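Local structure of aldehyde dehydrogenase 12 (Zea mays, 6D97) at residues A[35-40]-A[70-75]; A[61-66]-A[402-407]; A[200-205]-A[229-234]; A[324-329]-A[364-369]; A[392-397]-A[407-412]. The protein catalyses the NAD+-dependent oxidation of L-glutamate gamma-semialdehyde to glutamate, the last step of proline catabolism in plants. One frame throughout, in Å; residues are numbered along the deposited sequence.

Overall arrangement
The five contacts run from the N-terminal edge of the chain, past the NAD pocket, to the outer part of the seven-stranded sheet. Interactions 1 and 2 meet in the small mixed sheet, where I62 N lies 2.7 Å from I72 O. Interaction 2 then leads inward to interaction 4, with G406 O 2.8 Å from V366 N, and passes on through the shared residue A407 to interaction 5. Interaction 3, in the Rossmann-type layer, packs on interaction 1 through I229 and on interaction 4 through F200; its centre is about 17 Å from each of theirs. T368 of interaction 4 touches NAD, whereas the side chain of P205 in interaction 3 stays about 9 Å from the cofactor.

Interaction 1 of 5, residues A[35-40]-A[70-75]; sequences QEVSGS and KFIKVA
Carbon-bound hydrogens take the place of N-H donors where G39 and S38 pass K70 and F71. The CA of G39 sits 3.6 Å from K70 O in a C-H...O contact that is nearly straight, with 169° at the hydrogen. A more bent one returns from the CA of F71 to S38 O. A methyl adds to this, V37 CG2 coming within 3.2 Å of F71 O.

The V37 torsion explains that approach: CG1 occupies the position between the backbone N and the carbonyl carbon (chi1 53°), which turns CG2 anti to the N and aims it at the strand. From there CG2 also touches F71 CD2 at 4.0 Å and, more loosely, I72 CG1. The F71 side chain runs obliquely past V37 while its CB presses on S38 C at 3.5 Å. V37 O lies in the plane of the F71 ring, at the edge, and accepts a hydrogen bond from R136 of helix 124-137. One face of the ring is overlaid by I72 CG1, 3.8 Å above the plane and offset toward the rim, so the aromatic group is bordered by a carbonyl at its edge and by aliphatic carbon on that face. S38 turns its side chain away, and its OG pairs with S40 OG at 3.2 Å.

Packing of I72 on V137 and of F71 on R136 sets this side of the strand against helix 124-137. On strand 70-74 itself, F71 and I72 both face I62 of the antiparallel strand 60-63, which makes the site a classic beta bulge in a small mixed sheet.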
# COMPACT_ATOMS: atom_id res chain seq x y z
N GLN A 35 26.21 29.83 -23.73
CA GLN A 35 27.36 29.79 -24.61
C GLN A 35 28.09 31.13 -24.68
O GLN A 35 29.26 31.17 -25.07
CB GLN A 35 26.94 29.34 -26.01
CG GLN A 35 25.65 29.95 -26.54
CD GLN A 35 24.40 29.39 -25.86
OE1 GLN A 35 23.67 30.12 -25.20
NE2 GLN A 35 24.17 28.09 -26.01
N GLU A 36 27.44 32.22 -24.27
CA GLU A 36 28.03 33.55 -24.32
C GLU A 36 28.85 33.90 -23.08
O GLU A 36 29.82 34.66 -23.20
CB GLU A 36 26.93 34.61 -24.48
CG GLU A 36 27.08 35.50 -25.71
CD GLU A 36 26.39 34.94 -26.94
OE1 GLU A 36 26.81 33.87 -27.43
OE2 GLU A 36 25.41 35.57 -27.41
N VAL A 37 28.48 33.37 -21.92
CA VAL A 37 29.02 33.85 -20.65
C VAL A 37 30.52 33.57 -20.57
O VAL A 37 30.98 32.44 -20.80
CB VAL A 37 28.25 33.24 -19.47
CG1 VAL A 37 28.21 31.72 -19.58
CG2 VAL A 37 28.87 33.69 -18.16
N SER A 38 31.29 34.60 -20.24
CA SER A 38 32.75 34.53 -20.27
C SER A 38 33.31 35.60 -19.34
O SER A 38 32.57 36.33 -18.68
CB SER A 38 33.27 34.72 -21.70
OG SER A 38 32.90 35.99 -22.19
N GLY A 39 34.64 35.70 -19.31
CA GLY A 39 35.26 36.75 -18.53
C GLY A 39 34.88 38.13 -19.02
O GLY A 39 34.74 39.07 -18.22
N SER A 40 34.68 38.28 -20.33
CA SER A 40 34.30 39.56 -20.90
C SER A 40 32.79 39.78 -20.92
O SER A 40 32.35 40.92 -21.06
CB SER A 40 34.84 39.68 -22.33
OG SER A 40 34.41 38.60 -23.14
N LYS A 70 37.07 34.86 -14.64
CA LYS A 70 35.99 35.27 -13.74
C LYS A 70 34.72 35.48 -14.56
O LYS A 70 34.49 36.59 -15.05
CB LYS A 70 36.36 36.57 -13.00
CG LYS A 70 37.42 36.43 -11.92
CD LYS A 70 37.76 37.80 -11.32
CE LYS A 70 38.69 37.68 -10.12
NZ LYS A 70 38.98 39.00 -9.47
N PHE A 71 33.90 34.45 -14.71
CA PHE A 71 32.76 34.54 -15.62
C PHE A 71 31.40 34.53 -14.93
O PHE A 71 30.39 34.76 -15.61
CB PHE A 71 32.83 33.43 -16.69
CG PHE A 71 32.44 32.05 -16.22
CD1 PHE A 71 32.68 31.60 -14.93
CD2 PHE A 71 31.86 31.17 -17.13
CE1 PHE A 71 32.31 30.31 -14.55
CE2 PHE A 71 31.50 29.89 -16.76
CZ PHE A 71 31.72 29.46 -15.47
N ILE A 72 31.32 34.29 -13.62
CA ILE A 72 30.06 34.37 -12.89
C ILE A 72 30.32 35.00 -11.53
O ILE A 72 31.19 34.54 -10.78
CB ILE A 72 29.41 32.98 -12.69
CG1 ILE A 72 29.04 32.34 -14.03
CG2 ILE A 72 28.17 33.09 -11.80
CD1 ILE A 72 28.65 30.88 -13.93
N LYS A 73 29.58 36.05 -11.20
CA LYS A 73 29.61 36.62 -9.85
C LYS A 73 28.36 36.20 -9.10
O LYS A 73 27.25 36.21 -9.64
CB LYS A 73 29.76 38.14 -9.87
CG LYS A 73 28.66 38.93 -10.55
CD LYS A 73 28.93 40.43 -10.40
CE LYS A 73 27.81 41.29 -10.97
NZ LYS A 73 28.00 42.74 -10.63
N VAL A 74 28.54 35.81 -7.84
CA VAL A 74 27.49 35.22 -7.02
C VAL A 74 27.28 36.12 -5.80
O VAL A 74 28.24 36.51 -5.13
CB VAL A 74 27.85 33.79 -6.59
CG1 VAL A 74 26.77 33.20 -5.70
CG2 VAL A 74 28.06 32.91 -7.83
N ALA A 75 26.01 36.44 -5.52
CA ALA A 75 25.66 37.33 -4.42
C ALA A 75 25.66 36.55 -3.10
O ALA A 75 24.62 36.24 -2.51
CB ALA A 75 24.31 37.99 -4.67

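Interaction 2 of 5, residues A[61-66]-A[402-407]; sequences WIVDPL and PKIYGA
P65 and P402 mark the nearest approach of the two backbones, with CA atoms 6.7 Å apart where the chain leaving strand 60-63 passes a type I beta turn. That turn spans P402 to Y405 and is closed by Y405 N donating to P402 O. In the other segment, D64 OD1 accepts from L66 N at 2.8 Å, forming an Asx turn; the carboxylate oxygen is met on its anti side, 35° out of the plane. D64 OD2 is held in a salt bridge with R136, so both oxygens of this buried carboxylate are engaged.

The side chains meet largely through carbon. V63 and I404 reach tip to tip, CG2 of the valine standing 3.9 Å from CD1 of the isoleucine. In I404, CG1 is placed between the backbone N and the carbonyl carbon (chi1 50°), and its CD1 ends up 3.4 Å above one face of the Y405 ring, offset toward the rim. P65 crosses that ring obliquely: its CA lies near the ring plane at the edge, and its CB is 3.9 Å from Y405 CE2. P402 leans in with its ring, bringing CD to 3.5 Å from P65 O. The far end of the tyrosine is tied back by a water that donates to V63 O at 2.7 Å and lies 2.6 Å from Y405 OH.

G406 continues this connection to V366 by a backbone hydrogen bond. The arrangement joins the edge strand of the small N-terminal sheet to the loop entering strand 411-414, probably part of the seam between the NAD-binding and catalytic domains of the aldehyde dehydrogenase fold.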
# COMPACT_ATOMS: atom_id res chain seq x y z
N TRP A 61 33.46 35.87 -7.02
CA TRP A 61 33.65 35.45 -8.41
C TRP A 61 33.91 33.95 -8.49
O TRP A 61 34.74 33.41 -7.76
CB TRP A 61 34.81 36.21 -9.06
CG TRP A 61 34.47 37.61 -9.49
CD1 TRP A 61 34.84 38.77 -8.89
CD2 TRP A 61 33.67 37.99 -10.63
NE1 TRP A 61 34.34 39.85 -9.57
CE2 TRP A 61 33.62 39.40 -10.64
CE3 TRP A 61 33.01 37.28 -11.63
CZ2 TRP A 61 32.92 40.12 -11.62
CZ3 TRP A 61 32.32 37.99 -12.60
CH2 TRP A 61 32.28 39.39 -12.59
N ILE A 62 33.18 33.29 -9.39
CA ILE A 62 33.42 31.91 -9.76
C ILE A 62 34.25 31.91 -11.04
O ILE A 62 33.96 32.68 -11.97
CB ILE A 62 32.10 31.15 -9.96
CG1 ILE A 62 31.24 31.21 -8.70
CG2 ILE A 62 32.37 29.71 -10.39
CD1 ILE A 62 31.91 30.67 -7.46
N VAL A 63 35.28 31.08 -11.09
CA VAL A 63 36.11 31.01 -12.29
C VAL A 63 35.60 29.90 -13.20
O VAL A 63 35.05 28.88 -12.75
CB VAL A 63 37.60 30.81 -11.95
CG1 VAL A 63 38.17 32.06 -11.29
CG2 VAL A 63 37.80 29.58 -11.08
N ASP A 64 35.78 30.11 -14.49
CA ASP A 64 35.45 29.11 -15.50
C ASP A 64 36.37 27.91 -15.32
O ASP A 64 37.60 28.06 -15.41
CB ASP A 64 35.60 29.71 -16.90
CG ASP A 64 35.14 28.78 -18.02
OD1 ASP A 64 35.24 27.54 -17.88
OD2 ASP A 64 34.69 29.29 -19.06
N PRO A 65 35.84 26.71 -15.09
CA PRO A 65 36.71 25.55 -14.85
C PRO A 65 37.59 25.19 -16.04
O PRO A 65 38.54 24.42 -15.85
CB PRO A 65 35.72 24.41 -14.56
CG PRO A 65 34.45 25.10 -14.16
CD PRO A 65 34.41 26.36 -14.98
N LEU A 66 37.32 25.72 -17.23
CA LEU A 66 38.11 25.38 -18.41
C LEU A 66 39.23 26.38 -18.68
O LEU A 66 40.18 26.03 -19.39
CB LEU A 66 37.22 25.29 -19.65
CG LEU A 66 36.31 24.08 -19.83
CD1 LEU A 66 35.59 24.15 -21.17
CD2 LEU A 66 37.11 22.79 -19.74
N PRO A 402 42.39 25.90 -14.41
CA PRO A 402 43.12 26.49 -13.28
C PRO A 402 43.51 25.43 -12.26
O PRO A 402 42.82 24.42 -12.09
CB PRO A 402 42.11 27.49 -12.70
CG PRO A 402 40.78 27.02 -13.17
CD PRO A 402 41.02 26.43 -14.53
N LYS A 403 44.63 25.67 -11.59
CA LYS A 403 45.24 24.62 -10.78
C LYS A 403 44.41 24.26 -9.55
O LYS A 403 44.68 23.22 -8.93
CB LYS A 403 46.65 25.03 -10.36
CG LYS A 403 47.63 25.13 -11.52
CD LYS A 403 47.89 23.76 -12.15
CE LYS A 403 49.00 23.02 -11.42
NZ LYS A 403 48.98 21.56 -11.73
N ILE A 404 43.41 25.07 -9.18
CA ILE A 404 42.52 24.68 -8.10
C ILE A 404 41.73 23.44 -8.46
O ILE A 404 41.24 22.73 -7.57
CB ILE A 404 41.55 25.82 -7.71
CG1 ILE A 404 40.86 26.40 -8.95
CG2 ILE A 404 42.26 26.89 -6.88
CD1 ILE A 404 39.58 27.16 -8.63
N TYR A 405 41.59 23.15 -9.75
CA TYR A 405 40.83 22.01 -10.23
C TYR A 405 41.77 20.97 -10.80
O TYR A 405 42.78 21.31 -11.43
CB TYR A 405 39.80 22.43 -11.28
CG TYR A 405 38.79 23.43 -10.77
CD1 TYR A 405 38.36 23.39 -9.44
CD2 TYR A 405 38.26 24.40 -11.60
CE1 TYR A 405 37.44 24.30 -8.96
CE2 TYR A 405 37.33 25.32 -11.13
CZ TYR A 405 36.93 25.26 -9.81
OH TYR A 405 36.01 26.16 -9.33
N GLY A 406 41.45 19.70 -10.58
CA GLY A 406 42.26 18.63 -11.12
C GLY A 406 42.03 18.42 -12.60
O GLY A 406 41.00 18.78 -13.16
N ALA A 407 43.03 17.81 -13.24
CA ALA A 407 42.97 17.52 -14.68
C ALA A 407 43.79 16.25 -14.91
O ALA A 407 44.99 16.31 -15.20
CB ALA A 407 43.49 18.69 -15.51
O HOH W 1 34.23 27.06 -11.00

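Interaction 3 of 5, residues A[200-205]-A[229-234]; sequences FPLEIP and IVMEQM
P205 lays its ring obliquely across the side chain of M231, and the pair is tight, with CG of the proline 3.4 Å from CG of the methionine. The two helices concerned, 203-214 and 229-240, follow strands 191-196 and 218-223 in the beta-alpha-beta succession of the Rossmann-type NAD-binding fold, and both P205 and M231 also rest on L221 and V223 of strand 218-223. The bend at chi2 (-47°) keeps the M231 sulfur near the proline ring, M231 SD lying 4.0 Å from P205 CG.

Ahead of the helix, P201 and L202 both pack on V230: P201 CB meets its CG2 at 3.7 Å, while CG1 of the valine touches L202 CB. With its CG anti to the backbone N (chi1 178°), L202 reaches further along helix 229-240, where CD1 comes 3.7 Å from M234 CG and the two side chains cross at about a right angle. E148 of helix 142-157 accepts from the backbone N of both L202 and E203. The NAD-binding T196 is a close neighbour of P205, its side chain about 4 Å away. Between the segments one water is shared, accepting from M231 N at 2.7 Å and donating to P201 O at 2.7 Å.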
# COMPACT_ATOMS: atom_id res chain seq x y z
N PHE A 200 25.71 17.89 -9.59
CA PHE A 200 24.42 17.84 -10.29
C PHE A 200 23.69 19.15 -10.01
O PHE A 200 22.87 19.23 -9.08
CB PHE A 200 23.59 16.63 -9.87
CG PHE A 200 24.14 15.32 -10.37
CD1 PHE A 200 23.89 14.90 -11.67
CD2 PHE A 200 24.91 14.51 -9.55
CE1 PHE A 200 24.39 13.70 -12.14
CE2 PHE A 200 25.41 13.31 -10.02
CZ PHE A 200 25.15 12.91 -11.31
N PRO A 201 23.96 20.20 -10.79
CA PRO A 201 23.43 21.53 -10.46
C PRO A 201 21.92 21.67 -10.64
O PRO A 201 21.36 22.68 -10.20
CB PRO A 201 24.18 22.47 -11.42
CG PRO A 201 25.32 21.65 -11.97
CD PRO A 201 24.84 20.24 -11.97
N LEU A 202 21.26 20.71 -11.28
CA LEU A 202 19.82 20.78 -11.51
C LEU A 202 19.06 19.64 -10.86
O LEU A 202 18.11 19.87 -10.10
CB LEU A 202 19.53 20.80 -13.02
CG LEU A 202 18.05 20.83 -13.39
CD1 LEU A 202 17.44 22.18 -13.02
CD2 LEU A 202 17.85 20.54 -14.87
N GLU A 203 19.47 18.39 -11.12
CA GLU A 203 18.66 17.23 -10.77
C GLU A 203 18.44 17.12 -9.27
O GLU A 203 17.31 16.96 -8.80
CB GLU A 203 19.31 15.96 -11.31
CG GLU A 203 18.56 14.68 -11.00
CD GLU A 203 19.27 13.46 -11.54
OE1 GLU A 203 20.07 13.60 -12.49
OE2 GLU A 203 19.05 12.35 -11.00
N ILE A 204 19.52 17.20 -8.49
CA ILE A 204 19.41 17.01 -7.04
C ILE A 204 18.62 18.15 -6.41
O ILE A 204 17.62 17.88 -5.73
CB ILE A 204 20.80 16.86 -6.39
CG1 ILE A 204 21.50 15.59 -6.88
CG2 ILE A 204 20.67 16.87 -4.88
CD1 ILE A 204 22.92 15.46 -6.39
N PRO A 205 18.99 19.42 -6.59
CA PRO A 205 18.22 20.49 -5.93
C PRO A 205 16.78 20.59 -6.40
O PRO A 205 15.89 20.82 -5.57
CB PRO A 205 19.02 21.76 -6.26
CG PRO A 205 19.86 21.40 -7.43
CD PRO A 205 20.18 19.97 -7.29
N ILE A 229 24.02 28.92 -10.53
CA ILE A 229 23.38 29.65 -11.62
C ILE A 229 22.29 28.80 -12.26
O ILE A 229 21.28 29.33 -12.74
CB ILE A 229 24.43 30.09 -12.66
CG1 ILE A 229 23.84 31.13 -13.61
CG2 ILE A 229 24.98 28.90 -13.44
CD1 ILE A 229 24.88 31.91 -14.40
N VAL A 230 22.46 27.47 -12.24
CA VAL A 230 21.51 26.59 -12.90
C VAL A 230 20.16 26.63 -12.20
O VAL A 230 19.12 26.89 -12.81
CB VAL A 230 22.07 25.15 -12.97
CG1 VAL A 230 21.02 24.21 -13.55
CG2 VAL A 230 23.34 25.13 -13.79
N MET A 231 20.16 26.37 -10.89
CA MET A 231 18.91 26.41 -10.14
C MET A 231 18.32 27.80 -10.12
O MET A 231 17.09 27.95 -10.02
CB MET A 231 19.12 25.91 -8.71
CG MET A 231 18.88 24.43 -8.55
SD MET A 231 17.35 23.84 -9.31
CE MET A 231 16.13 24.54 -8.21
N GLU A 232 19.15 28.84 -10.21
CA GLU A 232 18.63 30.20 -10.29
C GLU A 232 17.77 30.36 -11.54
O GLU A 232 16.66 30.90 -11.48
CB GLU A 232 19.78 31.20 -10.28
CG GLU A 232 19.37 32.58 -9.78
CD GLU A 232 19.65 33.68 -10.78
OE1 GLU A 232 20.29 34.68 -10.41
OE2 GLU A 232 19.22 33.54 -11.95
N GLN A 233 18.27 29.88 -12.68
CA GLN A 233 17.48 29.89 -13.91
C GLN A 233 16.26 28.98 -13.79
O GLN A 233 15.18 29.32 -14.27
CB GLN A 233 18.35 29.46 -15.09
CG GLN A 233 19.57 30.34 -15.30
CD GLN A 233 19.20 31.79 -15.55
OE1 GLN A 233 18.51 32.10 -16.52
NE2 GLN A 233 19.66 32.67 -14.68
N MET A 234 16.42 27.83 -13.13
CA MET A 234 15.29 26.92 -12.96
C MET A 234 14.19 27.56 -12.11
O MET A 234 13.00 27.37 -12.38
CB MET A 234 15.76 25.61 -12.35
CG MET A 234 14.67 24.56 -12.26
SD MET A 234 14.07 24.06 -13.88
CE MET A 234 12.43 23.49 -13.45
O HOH W 2 22.19 25.15 -9.53

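Interaction 4 of 5, residues A[324-329]-A[364-369]; sequences SGQKCS and GPVLTV
The amide of Q326 meets the backbone of P365-L367 with both of its ends. OE1 accepts from L367 N at 2.8 Å in a nearly straight bond (164° at the hydrogen), the donor tilted 28° from the carbonyl plane, while NE2 gives a weak bond to P365 O at 3.0 Å. These two bonds, with a further one from NE2 to C323 O, fix the rotation of the amide. OE1 has a second donor, a water 2.9 Å away that in turn accepts from T368 OG1. Nearby, G364 N makes a weak, bent bond to S324 OG, 2.9 Å long.

A leucine in place of Q326 would probably leave L367 N and P365 O without their side-chain partner and disturb the water leading to T368.

Further out, the side chain reaches across because it is extended beyond CG, starting from an inverse gamma turn centred on Q326 itself. Q326 O takes a hydrogen bond from N199, and F198 of the NAD pocket packs on Q326, L367 and T368. T368 touches NAD, and G325-C328 carries the Gly-Gln-x-Cys pattern of the family's cysteine signature; the arrangement is consistent with a support for the cofactor side of an aldehyde dehydrogenase active site.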
# COMPACT_ATOMS: atom_id res chain seq x y z
N SER A 324 34.08 12.53 -15.41
CA SER A 324 35.38 12.37 -14.75
C SER A 324 35.21 11.83 -13.34
O SER A 324 35.88 12.27 -12.40
CB SER A 324 36.17 13.68 -14.76
OG SER A 324 36.07 14.33 -16.01
N GLY A 325 34.29 10.89 -13.18
CA GLY A 325 34.05 10.24 -11.90
C GLY A 325 33.34 11.08 -10.87
O GLY A 325 33.15 10.61 -9.74
N GLN A 326 32.93 12.30 -11.21
CA GLN A 326 32.31 13.20 -10.23
C GLN A 326 30.82 12.90 -10.09
O GLN A 326 29.95 13.74 -10.33
CB GLN A 326 32.57 14.65 -10.63
CG GLN A 326 34.04 15.02 -10.61
CD GLN A 326 34.31 16.38 -11.19
OE1 GLN A 326 34.61 17.33 -10.46
NE2 GLN A 326 34.19 16.50 -12.51
N LYS A 327 30.54 11.67 -9.68
CA LYS A 327 29.20 11.23 -9.29
C LYS A 327 29.29 10.56 -7.93
O LYS A 327 30.22 9.78 -7.68
CB LYS A 327 28.62 10.25 -10.32
CG LYS A 327 28.52 10.80 -11.73
CD LYS A 327 27.90 9.78 -12.67
CE LYS A 327 27.32 10.46 -13.91
NZ LYS A 327 26.83 9.47 -14.90
N CYS A 328 28.34 10.84 -7.04
CA CYS A 328 28.31 10.11 -5.78
C CYS A 328 28.10 8.62 -6.00
O CYS A 328 28.29 7.84 -5.06
CB CYS A 328 27.22 10.65 -4.85
SG CYS A 328 26.19 11.94 -5.57
N SER A 329 27.72 8.21 -7.21
CA SER A 329 27.46 6.82 -7.56
C SER A 329 28.58 6.19 -8.38
O SER A 329 28.45 5.04 -8.80
CB SER A 329 26.14 6.71 -8.33
OG SER A 329 26.16 7.50 -9.51
N GLY A 364 37.60 15.74 -17.96
CA GLY A 364 37.64 17.16 -17.72
C GLY A 364 38.03 17.60 -16.33
O GLY A 364 38.54 16.82 -15.51
N PRO A 365 37.79 18.88 -16.04
CA PRO A 365 38.16 19.44 -14.73
C PRO A 365 37.51 18.67 -13.58
O PRO A 365 36.39 18.17 -13.69
CB PRO A 365 37.64 20.88 -14.80
CG PRO A 365 37.49 21.17 -16.25
CD PRO A 365 37.12 19.87 -16.90
N VAL A 366 38.25 18.57 -12.48
CA VAL A 366 37.81 17.89 -11.27
C VAL A 366 37.73 18.95 -10.19
O VAL A 366 38.76 19.41 -9.67
CB VAL A 366 38.75 16.75 -10.87
CG1 VAL A 366 38.25 16.07 -9.62
CG2 VAL A 366 38.89 15.76 -12.02
N LEU A 367 36.51 19.34 -9.84
CA LEU A 367 36.31 20.60 -9.13
C LEU A 367 36.68 20.54 -7.65
O LEU A 367 36.84 21.59 -7.03
CB LEU A 367 34.85 21.06 -9.27
CG LEU A 367 34.35 21.38 -10.69
CD1 LEU A 367 33.14 22.30 -10.65
CD2 LEU A 367 35.46 21.97 -11.54
N THR A 368 36.84 19.34 -7.08
CA THR A 368 37.12 19.25 -5.65
C THR A 368 38.35 18.41 -5.31
O THR A 368 38.62 18.19 -4.13
CB THR A 368 35.91 18.69 -4.89
OG1 THR A 368 35.58 17.40 -5.39
CG2 THR A 368 34.72 19.62 -5.03
N VAL A 369 39.11 17.94 -6.31
CA VAL A 369 40.37 17.24 -6.05
C VAL A 369 41.40 17.76 -7.05
O VAL A 369 41.17 17.71 -8.26
CB VAL A 369 40.24 15.71 -6.18
CG1 VAL A 369 41.49 15.02 -5.61
CG2 VAL A 369 38.99 15.20 -5.48
O HOH W 3 35.54 16.70 -7.84

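Interaction 5 of 5, residues A[392-397]-A[407-412]; sequences GGEPLA and AMKPTA
E394 and K409 lie side by side and point the same way, joined by a long, weak salt bridge of 3.4 Å between OE1 and NZ. They flank a single antiparallel beta bridge, P395 with M408, in the connection between the neighbouring antiparallel strands 388-391 and 411-414 at the edge of the seven-stranded sheet. The bridge rests on two backbone bonds: K409 N to E394 O, 3.0 Å and nearly along the C=O axis, and L396 N to A407 O, whose donor stands above the carbonyl plane.

L396 slants past K409, with CD2 3.9 Å from CG of the lysine and CD1 touching A407 CB. M408 begins by pointing away but folds back at chi2 (-72°), which returns SD to 3.7 Å from E394 O, and the further bend at chi3 brings CE beside the same oxygen.

T411 sets its OG1 beside its own backbone N (chi1 -60°), where it accepts from G393 N at 2.9 Å and donates to K409 O. A valine here would probably leave both the G393 N-H and the K409 carbonyl without the hydroxyl that links them. Next to it the backbones close up so far that a CB on G392 would run into P410 O; the CA of G392 already makes a C-H...O contact of 3.2 Å with that oxygen.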
# COMPACT_ATOMS: atom_id res chain seq x y z
N GLY A 392 46.25 5.08 -17.33
CA GLY A 392 46.20 6.44 -16.82
C GLY A 392 47.35 6.73 -15.89
O GLY A 392 48.48 6.25 -16.08
N GLY A 393 47.08 7.51 -14.85
CA GLY A 393 48.09 7.87 -13.88
C GLY A 393 48.89 9.10 -14.23
O GLY A 393 49.88 9.39 -13.54
N GLU A 394 48.52 9.83 -15.28
CA GLU A 394 49.22 11.02 -15.72
C GLU A 394 48.24 12.16 -15.90
O GLU A 394 47.05 11.94 -16.15
CB GLU A 394 49.96 10.76 -17.04
CG GLU A 394 51.09 9.75 -16.92
CD GLU A 394 51.59 9.26 -18.27
OE1 GLU A 394 50.93 9.55 -19.29
OE2 GLU A 394 52.65 8.59 -18.30
N PRO A 395 48.70 13.40 -15.75
CA PRO A 395 47.80 14.55 -15.94
C PRO A 395 47.40 14.71 -17.39
O PRO A 395 48.05 14.21 -18.31
CB PRO A 395 48.63 15.74 -15.45
CG PRO A 395 49.73 15.15 -14.63
CD PRO A 395 50.02 13.81 -15.23
N LEU A 396 46.30 15.42 -17.59
CA LEU A 396 45.92 15.87 -18.92
C LEU A 396 46.90 16.92 -19.40
O LEU A 396 47.55 17.61 -18.61
CB LEU A 396 44.50 16.44 -18.91
CG LEU A 396 43.35 15.49 -18.58
CD1 LEU A 396 42.06 16.26 -18.39
CD2 LEU A 396 43.18 14.42 -19.66
N ALA A 397 47.03 17.03 -20.72
CA ALA A 397 47.93 17.99 -21.34
C ALA A 397 47.16 18.97 -22.21
O ALA A 397 46.00 18.73 -22.57
CB ALA A 397 49.00 17.28 -22.18
N ALA A 407 43.03 17.81 -13.24
CA ALA A 407 42.97 17.52 -14.68
C ALA A 407 43.79 16.25 -14.91
O ALA A 407 44.99 16.31 -15.20
CB ALA A 407 43.49 18.69 -15.51
N MET A 408 43.12 15.11 -14.78
CA MET A 408 43.77 13.81 -14.79
C MET A 408 43.20 12.93 -15.90
O MET A 408 42.00 12.99 -16.20
CB MET A 408 43.60 13.10 -13.44
CG MET A 408 44.56 13.57 -12.36
SD MET A 408 46.24 13.00 -12.65
CE MET A 408 46.01 11.22 -12.65
N LYS A 409 44.06 12.12 -16.49
CA LYS A 409 43.59 11.05 -17.36
C LYS A 409 42.88 10.00 -16.51
O LYS A 409 43.19 9.83 -15.33
CB LYS A 409 44.76 10.41 -18.11
CG LYS A 409 45.49 11.34 -19.07
CD LYS A 409 46.66 10.63 -19.73
CE LYS A 409 47.35 11.51 -20.76
NZ LYS A 409 48.54 10.84 -21.35
N PRO A 410 41.91 9.28 -17.09
CA PRO A 410 41.22 8.22 -16.34
C PRO A 410 42.22 7.21 -15.81
O PRO A 410 43.04 6.67 -16.56
CB PRO A 410 40.28 7.60 -17.37
CG PRO A 410 40.07 8.68 -18.38
CD PRO A 410 41.37 9.43 -18.45
N THR A 411 42.16 6.96 -14.51
CA THR A 411 43.16 6.17 -13.82
C THR A 411 42.53 4.98 -13.11
O THR A 411 41.49 5.11 -12.46
CB THR A 411 43.93 7.02 -12.81
OG1 THR A 411 44.58 8.10 -13.50
CG2 THR A 411 44.98 6.18 -12.08
N ALA A 412 43.17 3.82 -13.25
CA ALA A 412 42.81 2.61 -12.52
C ALA A 412 44.08 1.99 -11.97
O ALA A 412 45.06 1.81 -12.71
CB ALA A 412 42.08 1.62 -13.42